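Local coordinates for RIM-binding protein, isoform F (Drosophila melanogaster, PDB 6Q9M) that couples synaptic vesicle recruitment to release sites at the active zone, where it probably serves as a scaffold containing a central fibronectin type III array, at residues S41-V46 with Q82-S87; V49-V54 with A62-V67; V133-V138 with H150-L155; A118-L123 with A199-L204. One frame throughout, in Å; residues are numbered along the deposited sequence.

Contact 1 of 4, residues S41-V46 with Q82-S87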
# COMPACT_ATOMS: atom_id res chain seq x y z
N SER A 41 -21.81 -2.51 12.29
CA SER A 41 -22.04 -3.80 11.66
C SER A 41 -20.73 -4.25 11.02
O SER A 41 -19.75 -3.51 10.96
CB SER A 41 -23.18 -3.74 10.63
OG SER A 41 -22.85 -2.96 9.49
N TYR A 42 -20.74 -5.49 10.53
CA TYR A 42 -19.58 -6.07 9.88
C TYR A 42 -19.91 -6.40 8.42
O TYR A 42 -21.04 -6.76 8.08
CB TYR A 42 -19.13 -7.36 10.59
CG TYR A 42 -18.75 -7.20 12.03
CD1 TYR A 42 -19.70 -7.35 13.04
CD2 TYR A 42 -17.45 -6.93 12.39
CE1 TYR A 42 -19.34 -7.21 14.38
CE2 TYR A 42 -17.08 -6.80 13.71
CZ TYR A 42 -18.03 -6.93 14.70
OH TYR A 42 -17.63 -6.78 16.01
N HIS A 43 -18.89 -6.27 7.58
CA HIS A 43 -18.96 -6.59 6.16
C HIS A 43 -17.95 -7.69 5.88
O HIS A 43 -16.75 -7.51 6.13
CB HIS A 43 -18.64 -5.36 5.30
CG HIS A 43 -19.78 -4.42 5.13
ND1 HIS A 43 -21.03 -4.65 5.66
CD2 HIS A 43 -19.87 -3.24 4.47
CE1 HIS A 43 -21.84 -3.65 5.34
NE2 HIS A 43 -21.16 -2.78 4.61
N VAL A 44 -18.42 -8.82 5.37
CA VAL A 44 -17.55 -9.95 5.04
C VAL A 44 -17.32 -9.95 3.54
O VAL A 44 -18.28 -9.95 2.76
CB VAL A 44 -18.16 -11.27 5.51
CG1 VAL A 44 -17.16 -12.39 5.31
CG2 VAL A 44 -18.55 -11.16 6.98
N TYR A 45 -16.05 -9.95 3.15
CA TYR A 45 -15.65 -9.95 1.75
C TYR A 45 -14.91 -11.23 1.40
O TYR A 45 -14.20 -11.80 2.23
CB TYR A 45 -14.75 -8.77 1.42
CG TYR A 45 -15.43 -7.43 1.55
CD1 TYR A 45 -15.62 -6.85 2.80
CD2 TYR A 45 -15.89 -6.76 0.43
CE1 TYR A 45 -16.24 -5.64 2.93
CE2 TYR A 45 -16.51 -5.54 0.56
CZ TYR A 45 -16.68 -4.98 1.81
OH TYR A 45 -17.30 -3.76 1.97
N VAL A 46 -15.08 -11.67 0.15
CA VAL A 46 -14.30 -12.76 -0.42
C VAL A 46 -13.75 -12.28 -1.76
O VAL A 46 -14.53 -11.88 -2.64
CB VAL A 46 -15.14 -14.04 -0.59
CG1 VAL A 46 -14.35 -15.13 -1.27
CG2 VAL A 46 -15.63 -14.54 0.77
N GLN A 82 -21.85 3.87 12.02
CA GLN A 82 -23.16 4.37 11.61
C GLN A 82 -23.05 5.32 10.42
O GLN A 82 -23.88 5.26 9.51
CB GLN A 82 -23.87 5.07 12.77
CG GLN A 82 -25.31 5.44 12.45
CD GLN A 82 -26.11 5.86 13.67
OE1 GLN A 82 -25.54 6.31 14.66
NE2 GLN A 82 -27.43 5.71 13.60
N ASN A 83 -22.04 6.20 10.40
CA ASN A 83 -21.85 7.05 9.23
C ASN A 83 -21.44 6.26 7.98
O ASN A 83 -21.23 6.87 6.93
CB ASN A 83 -20.85 8.18 9.51
CG ASN A 83 -19.65 7.74 10.33
OD1 ASN A 83 -19.11 6.66 10.13
ND2 ASN A 83 -19.23 8.60 11.26
N ARG A 84 -21.31 4.94 8.10
CA ARG A 84 -20.93 3.98 7.04
C ARG A 84 -19.43 4.02 6.74
O ARG A 84 -19.01 3.50 5.70
CB ARG A 84 -21.73 4.16 5.74
CG ARG A 84 -23.25 4.27 5.93
CD ARG A 84 -23.85 3.07 6.64
NE ARG A 84 -23.90 1.88 5.79
CZ ARG A 84 -24.18 0.65 6.22
NH1 ARG A 84 -24.46 0.44 7.50
NH2 ARG A 84 -24.19 -0.36 5.36
N GLN A 85 -18.62 4.64 7.61
CA GLN A 85 -17.17 4.52 7.47
C GLN A 85 -16.72 3.11 7.86
O GLN A 85 -17.32 2.47 8.73
CB GLN A 85 -16.47 5.54 8.37
CG GLN A 85 -16.20 6.90 7.74
CD GLN A 85 -15.32 7.78 8.62
OE1 GLN A 85 -15.73 8.18 9.72
NE2 GLN A 85 -14.12 8.09 8.15
N THR A 86 -15.66 2.63 7.22
CA THR A 86 -15.22 1.25 7.39
C THR A 86 -13.73 1.19 7.70
O THR A 86 -12.99 2.15 7.49
CB THR A 86 -15.50 0.38 6.15
OG1 THR A 86 -14.79 0.90 5.02
CG2 THR A 86 -16.99 0.34 5.82
N SER A 87 -13.31 0.04 8.22
CA SER A 87 -11.90 -0.30 8.34
C SER A 87 -11.41 -0.94 7.04
O SER A 87 -12.20 -1.32 6.17
CB SER A 87 -11.67 -1.24 9.52
OG SER A 87 -12.45 -2.41 9.39
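S41 and H43, alternate residues on strand 41-46, meet R84 of loop 82-87 across a backbone gap in which the CA atoms of H43 and T86 stand 8.8 Å apart. Only side-chain ends bridge this gap. R84 sits at a left-handed backbone position of the loop (phi 76°), and its chain bends at chi2 and again at chi3, which turns the guanidinium toward the strand, short of S41 and H43. NH2 then comes to the edge of the H43 imidazole, near the ring plane, 3.9 Å from H43 NE2. That is too long for a hydrogen bond, and with the two planes 71° apart the groups do not stack. NH1 lies 4.3 Å from S41 OG, a looser approach. The imidazole is steadied from its far nitrogen: with CG beside the backbone N (chi1 -81°), H43 ND1 faces back to Y42 O and gives it a weak bond at 3.2 Å. If the ring is neutral, the arginine's charge would probably be tolerated at this distance; a protonated ring would probably keep it away. T86 points toward the strand but packs on V80 of strand 73-81, which S41 and H43 also touch. In the immunoglobulin-like sandwich of a fibronectin type III domain, this is where the loop between the last two strands, F and G, leans over the start of strand C.

Contact 2 of 4, residues V49-V54 with A62-V67; sequences VLKVTV and ALIEGV
The flat groups at this contact are the peptides of E65 and G66, beside whose carbonyl oxygens the end of K51 lies, and the indole of W28; none stacks between the two segments. K51 CE comes to 3.4 Å from E65 O, while the E65 carboxylate leads away. W28, on strand 23-29, touches both V54 and A62 from within the domain. Strands 49-54 and 62-65 run roughly antiparallel, 150° between their directions, but at 7.3 Å they belong to different sheets and meet through side chains. K51 (psi -40°) and V52 both pair with V44 on the adjoining strand, fitting a classic beta bulge, which turns both neighbours toward strand 62-65. The methyl of I64, CG2, meets the K51 aliphatic chain at about a right angle, 3.7 Å from CB and 4.0 Å from CG. K51 then bends at chi2 and chi3, which brings NZ alongside the two carbonyls, 3.5 Å from E65 O. The V52 torsion (chi1 56°) turns CG1 to the facing strand, 4.0 Å from A62 CB; V54 CG2 reaches the same CB from farther along, at 4.3 Å. Chemically the contact grades from a hydrophobic end closed by V54, A62 and W28 to a more exposed end, where the ammonium is probably drawn to peptide oxygens by loose electrostatics instead of a formed hydrogen bond.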
# COMPACT_ATOMS: atom_id res chain seq x y z
N VAL A 49 -15.31 -9.10 -2.94
CA VAL A 49 -16.75 -9.02 -3.14
C VAL A 49 -17.46 -9.16 -1.80
O VAL A 49 -17.18 -10.10 -1.03
CB VAL A 49 -17.23 -10.09 -4.13
CG1 VAL A 49 -18.74 -10.08 -4.25
CG2 VAL A 49 -16.59 -9.89 -5.49
N LEU A 50 -18.39 -8.25 -1.51
CA LEU A 50 -19.16 -8.32 -0.26
C LEU A 50 -20.14 -9.48 -0.31
O LEU A 50 -20.89 -9.63 -1.28
CB LEU A 50 -19.91 -7.00 -0.04
CG LEU A 50 -20.94 -6.95 1.10
CD1 LEU A 50 -20.35 -7.42 2.41
CD2 LEU A 50 -21.51 -5.55 1.25
N LYS A 51 -20.13 -10.33 0.73
CA LYS A 51 -20.93 -11.55 0.74
C LYS A 51 -21.96 -11.62 1.85
O LYS A 51 -23.08 -12.08 1.61
CB LYS A 51 -20.01 -12.76 0.83
CG LYS A 51 -19.00 -12.83 -0.31
CD LYS A 51 -19.67 -13.22 -1.62
CE LYS A 51 -19.91 -14.72 -1.69
NZ LYS A 51 -20.71 -15.09 -2.89
N VAL A 52 -21.65 -11.19 3.07
CA VAL A 52 -22.64 -11.24 4.13
C VAL A 52 -22.40 -10.08 5.09
O VAL A 52 -21.28 -9.61 5.26
CB VAL A 52 -22.65 -12.60 4.87
CG1 VAL A 52 -21.31 -12.94 5.41
CG2 VAL A 52 -23.67 -12.61 6.00
N THR A 53 -23.50 -9.60 5.67
CA THR A 53 -23.50 -8.51 6.63
C THR A 53 -23.99 -9.07 7.95
O THR A 53 -25.08 -9.64 8.01
CB THR A 53 -24.38 -7.35 6.18
OG1 THR A 53 -23.89 -6.82 4.94
CG2 THR A 53 -24.36 -6.25 7.22
N VAL A 54 -23.17 -8.97 8.99
CA VAL A 54 -23.53 -9.37 10.34
C VAL A 54 -23.72 -8.11 11.17
O VAL A 54 -22.85 -7.23 11.18
CB VAL A 54 -22.47 -10.28 10.97
CG1 VAL A 54 -22.92 -10.77 12.33
CG2 VAL A 54 -22.13 -11.44 10.03
N ALA A 62 -19.95 -16.37 10.63
CA ALA A 62 -20.63 -16.27 9.34
C ALA A 62 -20.38 -17.51 8.51
O ALA A 62 -19.29 -18.09 8.55
CB ALA A 62 -20.17 -15.02 8.57
N LEU A 63 -21.40 -17.90 7.76
CA LEU A 63 -21.33 -18.98 6.78
C LEU A 63 -21.37 -18.32 5.40
O LEU A 63 -22.37 -17.69 5.04
CB LEU A 63 -22.49 -19.96 6.96
CG LEU A 63 -22.54 -21.16 6.02
CD1 LEU A 63 -21.42 -22.16 6.34
CD2 LEU A 63 -23.91 -21.84 6.06
N ILE A 64 -20.29 -18.43 4.65
CA ILE A 64 -20.19 -17.80 3.34
C ILE A 64 -20.40 -18.85 2.26
O ILE A 64 -19.62 -19.80 2.13
CB ILE A 64 -18.84 -17.10 3.15
CG1 ILE A 64 -18.45 -16.36 4.43
CG2 ILE A 64 -18.94 -16.15 1.97
CD1 ILE A 64 -16.99 -15.93 4.44
N GLU A 65 -21.45 -18.66 1.46
CA GLU A 65 -21.74 -19.54 0.34
C GLU A 65 -20.99 -19.08 -0.91
O GLU A 65 -20.37 -18.01 -0.94
CB GLU A 65 -23.24 -19.57 0.08
CG GLU A 65 -24.03 -20.09 1.26
CD GLU A 65 -23.92 -21.60 1.38
OE1 GLU A 65 -24.39 -22.14 2.41
OE2 GLU A 65 -23.37 -22.24 0.45
N GLY A 66 -21.03 -19.92 -1.94
CA GLY A 66 -20.35 -19.65 -3.19
C GLY A 66 -18.87 -19.37 -3.03
O GLY A 66 -18.38 -18.34 -3.50
N VAL A 67 -18.14 -20.26 -2.35
CA VAL A 67 -16.69 -20.12 -2.20
C VAL A 67 -16.08 -21.47 -2.56
O VAL A 67 -16.07 -22.40 -1.73
CB VAL A 67 -16.28 -19.69 -0.79
CG1 VAL A 67 -14.79 -19.39 -0.74
CG2 VAL A 67 -17.08 -18.48 -0.37

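Contact 3 of 4, residues V133-V138 with H150-L155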
# COMPACT_ATOMS: atom_id res chain seq x y z
N VAL A 133 9.42 -5.40 10.06
CA VAL A 133 9.84 -4.48 9.00
C VAL A 133 11.37 -4.45 8.98
O VAL A 133 12.02 -4.31 10.02
CB VAL A 133 9.25 -3.08 9.21
CG1 VAL A 133 9.62 -2.18 8.05
CG2 VAL A 133 7.73 -3.18 9.40
N CYS A 134 11.94 -4.63 7.79
CA CYS A 134 13.38 -4.70 7.59
C CYS A 134 13.77 -3.68 6.54
O CYS A 134 13.18 -3.64 5.46
CB CYS A 134 13.80 -6.11 7.17
SG CYS A 134 13.65 -7.35 8.49
N VAL A 135 14.76 -2.86 6.87
CA VAL A 135 15.29 -1.87 5.94
C VAL A 135 16.72 -2.28 5.63
O VAL A 135 17.53 -2.44 6.55
CB VAL A 135 15.22 -0.45 6.52
CG1 VAL A 135 15.47 0.59 5.43
CG2 VAL A 135 13.88 -0.22 7.17
N ASN A 136 17.02 -2.50 4.35
CA ASN A 136 18.37 -2.88 3.93
C ASN A 136 18.90 -4.04 4.77
O ASN A 136 20.07 -4.06 5.19
CB ASN A 136 19.31 -1.67 3.98
CG ASN A 136 19.06 -0.69 2.84
OD1 ASN A 136 18.14 -0.87 2.04
ND2 ASN A 136 19.86 0.35 2.76
N ASN A 137 18.02 -5.00 5.06
CA ASN A 137 18.32 -6.20 5.83
C ASN A 137 18.57 -5.92 7.30
O ASN A 137 19.21 -6.72 8.00
CB ASN A 137 19.50 -6.97 5.23
CG ASN A 137 19.25 -7.36 3.78
OD1 ASN A 137 18.12 -7.65 3.39
ND2 ASN A 137 20.32 -7.37 2.98
N VAL A 138 18.04 -4.82 7.82
CA VAL A 138 18.11 -4.51 9.25
C VAL A 138 16.70 -4.52 9.78
O VAL A 138 15.83 -3.83 9.23
CB VAL A 138 18.79 -3.15 9.51
CG1 VAL A 138 19.01 -2.94 11.03
CG2 VAL A 138 20.12 -3.10 8.76
N HIS A 150 3.59 1.17 8.99
CA HIS A 150 4.55 1.63 9.99
C HIS A 150 5.49 2.66 9.40
O HIS A 150 6.04 2.45 8.31
CB HIS A 150 5.36 0.47 10.56
CG HIS A 150 6.32 0.91 11.60
ND1 HIS A 150 5.92 1.30 12.86
CD2 HIS A 150 7.66 1.09 11.56
CE1 HIS A 150 6.97 1.67 13.56
NE2 HIS A 150 8.04 1.57 12.79
N THR A 151 5.71 3.74 10.13
CA THR A 151 6.67 4.75 9.72
C THR A 151 8.08 4.33 10.11
O THR A 151 8.34 4.03 11.28
CB THR A 151 6.33 6.09 10.36
OG1 THR A 151 5.00 6.49 9.97
CG2 THR A 151 7.33 7.14 9.91
N ILE A 152 8.99 4.30 9.14
CA ILE A 152 10.42 4.08 9.40
C ILE A 152 11.12 5.42 9.41
O ILE A 152 10.84 6.30 8.59
CB ILE A 152 11.06 3.13 8.37
CG1 ILE A 152 10.74 3.56 6.93
CG2 ILE A 152 10.66 1.67 8.65
CD1 ILE A 152 11.63 2.90 5.87
N THR A 153 12.04 5.60 10.37
CA THR A 153 12.85 6.81 10.50
C THR A 153 14.33 6.44 10.46
O THR A 153 14.70 5.31 10.10
CB THR A 153 12.52 7.57 11.80
OG1 THR A 153 12.73 6.72 12.93
CG2 THR A 153 11.08 8.05 11.78
N GLY A 154 15.19 7.40 10.77
CA GLY A 154 16.62 7.10 10.77
C GLY A 154 17.24 6.97 9.40
O GLY A 154 18.35 6.42 9.28
N LEU A 155 16.55 7.43 8.35
CA LEU A 155 17.09 7.34 7.01
C LEU A 155 17.92 8.58 6.68
O LEU A 155 17.81 9.63 7.33
CB LEU A 155 15.97 7.18 5.98
CG LEU A 155 14.92 6.09 6.25
CD1 LEU A 155 14.01 5.88 5.06
CD2 LEU A 155 15.58 4.78 6.63
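I152 puts one methyl, CG2, against both V133 and V135, and apolar packing of this kind makes up the contact itself. V133 CG1 and V135 CG2 each stand 4.0 Å from I152 CG2, one from each of two successive inward-facing positions on the strand, and both valines cross the isoleucine obliquely. I152 holds CG1 in the crowded position between its backbone N and carbonyl carbon (chi1 50°); that leaves CG2 beside the backbone N, pointing at the valines, while CD1 comes back to V135 CG2 at 4.1 Å. The other V135 methyl, CG1, is met more loosely by L155 CD2 at 4.4 Å, so V135 is approached by two side chains of segment 150-155. Within the segments, backbone bonds close the hairpin end. V135 and V138 bond both ways, V135 N to V138 O at 2.8 Å and V138 N to V135 O at 2.7 Å, closing a type I' turn whose two asparagines, N136 and N137, take positive phi. N136 OD1 also accepts from the backbone N of R162, tying the turn to strand 160-167. The contact joins the two facing sheets of the second fibronectin type III domain: V133 packs further on W122 and V163, I152 on A118, I120 and V140, and L155 on Y161, so strands 118-123, 138-143 and 160-167 surround it.

Contact 4 of 4, residues A118-L123 with A199-L204; sequences AVISWL and ADFRTL
F201 crosses from the edge strand 199-202 to A118 and I120 on strand 118-123, and the whole contact is carried by its ring. At its root CB is still 6.3 Å from A118 CB, so the root lies well short of the opposite strand. A chi1 of 74° turns the ring off its own strand and into the sandwich. With chi2 at -88° the ring stands nearly perpendicular to the plane through CA, CB and CG. Along one side the gap narrows: CD2 is 4.5 Å from A118 CB and CE2 only 3.7 Å. The tip, CZ, is likewise 3.7 Å from A118 CB, so the alanine methyl sits against the CE2-CZ bond, approaching the ring obliquely. On the other side CE1 meets I120 CD1 at 4.2 Å. I120 starts off across the line to F201, but a bend at chi2 (-63°) brings CD1 to the ring. The small alanine lets the phenyl tip come near the strand, while the longer isoleucine fills in beside it; all of this is dispersion between apolar groups. The ring is also bordered by I152, A110, I113 and V163. On the outer face D200 forms a salt bridge with R162, and just beyond the strand T203 OG1 is hydrogen-bonded to A156 O and T159 N. Strand 198-202 thus closes one edge of its sheet, beside strand 160-167, while its phenylalanine packs on the central strand of the facing sheet, between 106-111 and 149-152.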
# COMPACT_ATOMS: atom_id res chain seq x y z
N ALA A 118 9.77 7.34 5.90
CA ALA A 118 8.78 6.87 4.94
C ALA A 118 7.72 6.08 5.70
O ALA A 118 7.99 5.51 6.76
CB ALA A 118 9.43 6.00 3.85
N VAL A 119 6.51 6.07 5.17
CA VAL A 119 5.44 5.22 5.69
C VAL A 119 5.43 3.95 4.86
O VAL A 119 5.34 4.00 3.62
CB VAL A 119 4.08 5.94 5.67
CG1 VAL A 119 2.90 4.93 5.81
CG2 VAL A 119 4.01 6.97 6.79
N ILE A 120 5.54 2.81 5.53
CA ILE A 120 5.56 1.49 4.90
C ILE A 120 4.23 0.82 5.17
O ILE A 120 3.85 0.65 6.34
CB ILE A 120 6.70 0.61 5.45
CG1 ILE A 120 8.06 1.34 5.40
CG2 ILE A 120 6.72 -0.73 4.72
CD1 ILE A 120 8.53 1.69 4.02
N SER A 121 3.56 0.39 4.11
CA SER A 121 2.30 -0.34 4.15
C SER A 121 2.47 -1.71 3.49
O SER A 121 3.36 -1.91 2.65
CB SER A 121 1.19 0.41 3.42
OG SER A 121 1.07 1.74 3.91
N TRP A 122 1.59 -2.64 3.86
CA TRP A 122 1.60 -3.97 3.25
C TRP A 122 0.22 -4.60 3.40
O TRP A 122 -0.66 -4.09 4.10
CB TRP A 122 2.68 -4.87 3.85
CG TRP A 122 2.54 -5.11 5.32
CD1 TRP A 122 1.94 -6.17 5.92
CD2 TRP A 122 3.03 -4.26 6.38
NE1 TRP A 122 2.03 -6.05 7.29
CE2 TRP A 122 2.68 -4.88 7.60
CE3 TRP A 122 3.72 -3.05 6.41
CZ2 TRP A 122 2.99 -4.32 8.84
CZ3 TRP A 122 4.03 -2.50 7.62
CH2 TRP A 122 3.66 -3.14 8.83
N LEU A 123 0.05 -5.72 2.71
CA LEU A 123 -1.13 -6.56 2.84
C LEU A 123 -0.68 -7.88 3.43
O LEU A 123 0.03 -8.64 2.75
CB LEU A 123 -1.82 -6.77 1.49
CG LEU A 123 -3.13 -7.57 1.49
CD1 LEU A 123 -4.15 -6.97 2.46
CD2 LEU A 123 -3.72 -7.67 0.07
N ALA A 199 9.86 -3.46 -1.25
CA ALA A 199 9.67 -2.23 -2.00
C ALA A 199 10.98 -1.46 -2.05
O ALA A 199 11.71 -1.39 -1.06
CB ALA A 199 8.58 -1.36 -1.37
N ASP A 200 11.28 -0.89 -3.21
CA ASP A 200 12.43 -0.02 -3.39
C ASP A 200 11.96 1.42 -3.48
O ASP A 200 10.99 1.72 -4.19
CB ASP A 200 13.22 -0.39 -4.66
CG ASP A 200 13.93 -1.74 -4.54
OD1 ASP A 200 14.35 -2.12 -3.41
OD2 ASP A 200 14.07 -2.42 -5.58
N PHE A 201 12.64 2.32 -2.78
CA PHE A 201 12.34 3.74 -2.85
C PHE A 201 13.60 4.52 -2.50
O PHE A 201 14.59 3.96 -2.03
CB PHE A 201 11.18 4.12 -1.91
CG PHE A 201 11.54 4.13 -0.44
CD1 PHE A 201 11.45 2.97 0.32
CD2 PHE A 201 11.95 5.31 0.17
CE1 PHE A 201 11.78 2.98 1.67
CE2 PHE A 201 12.29 5.33 1.54
CZ PHE A 201 12.21 4.16 2.28
N ARG A 202 13.56 5.84 -2.73
CA ARG A 202 14.67 6.73 -2.42
C ARG A 202 14.18 7.87 -1.53
O ARG A 202 13.09 8.39 -1.73
CB ARG A 202 15.28 7.33 -3.69
CG ARG A 202 16.46 8.26 -3.36
CD ARG A 202 17.03 9.02 -4.56
NE ARG A 202 16.98 8.28 -5.81
CZ ARG A 202 18.04 7.73 -6.39
NH1 ARG A 202 19.22 7.83 -5.81
NH2 ARG A 202 17.91 7.09 -7.55
N THR A 203 14.99 8.26 -0.55
CA THR A 203 14.57 9.39 0.26
C THR A 203 14.72 10.69 -0.52
O THR A 203 15.40 10.75 -1.55
CB THR A 203 15.34 9.45 1.58
OG1 THR A 203 16.76 9.26 1.36
CG2 THR A 203 14.82 8.37 2.52
N LEU A 204 14.03 11.73 -0.06
CA LEU A 204 14.11 13.04 -0.70
C LEU A 204 15.46 13.69 -0.41
O LEU A 204 16.20 13.28 0.49
CB LEU A 204 12.96 13.94 -0.24
CG LEU A 204 11.52 13.45 -0.43
CD1 LEU A 204 10.59 14.49 0.14
CD2 LEU A 204 11.19 13.18 -1.90

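Overall arrangement
Contacts 1 and 2 belong to the first fibronectin type III domain, contacts 3 and 4 to the second, and the centres of contacts 1 and 3 lie about 32 Å apart. Contacts 2, 3 and 4 all join the two sheets of a sandwich, whereas contact 1 sets a loop against a strand. Neighbouring strands 39-46 and 49-55 connect contacts 1 and 2, with V44 O probably bonded to K51 N; contacts 3 and 4 are coupled likewise, H150 N to I120 O. Chemistry follows depth: the buried contacts 3 and 4 are wholly apolar, contact 2 mixes methyl packing with an exposed lysine, and the more superficial contact 1 relies on loosely placed polar groups.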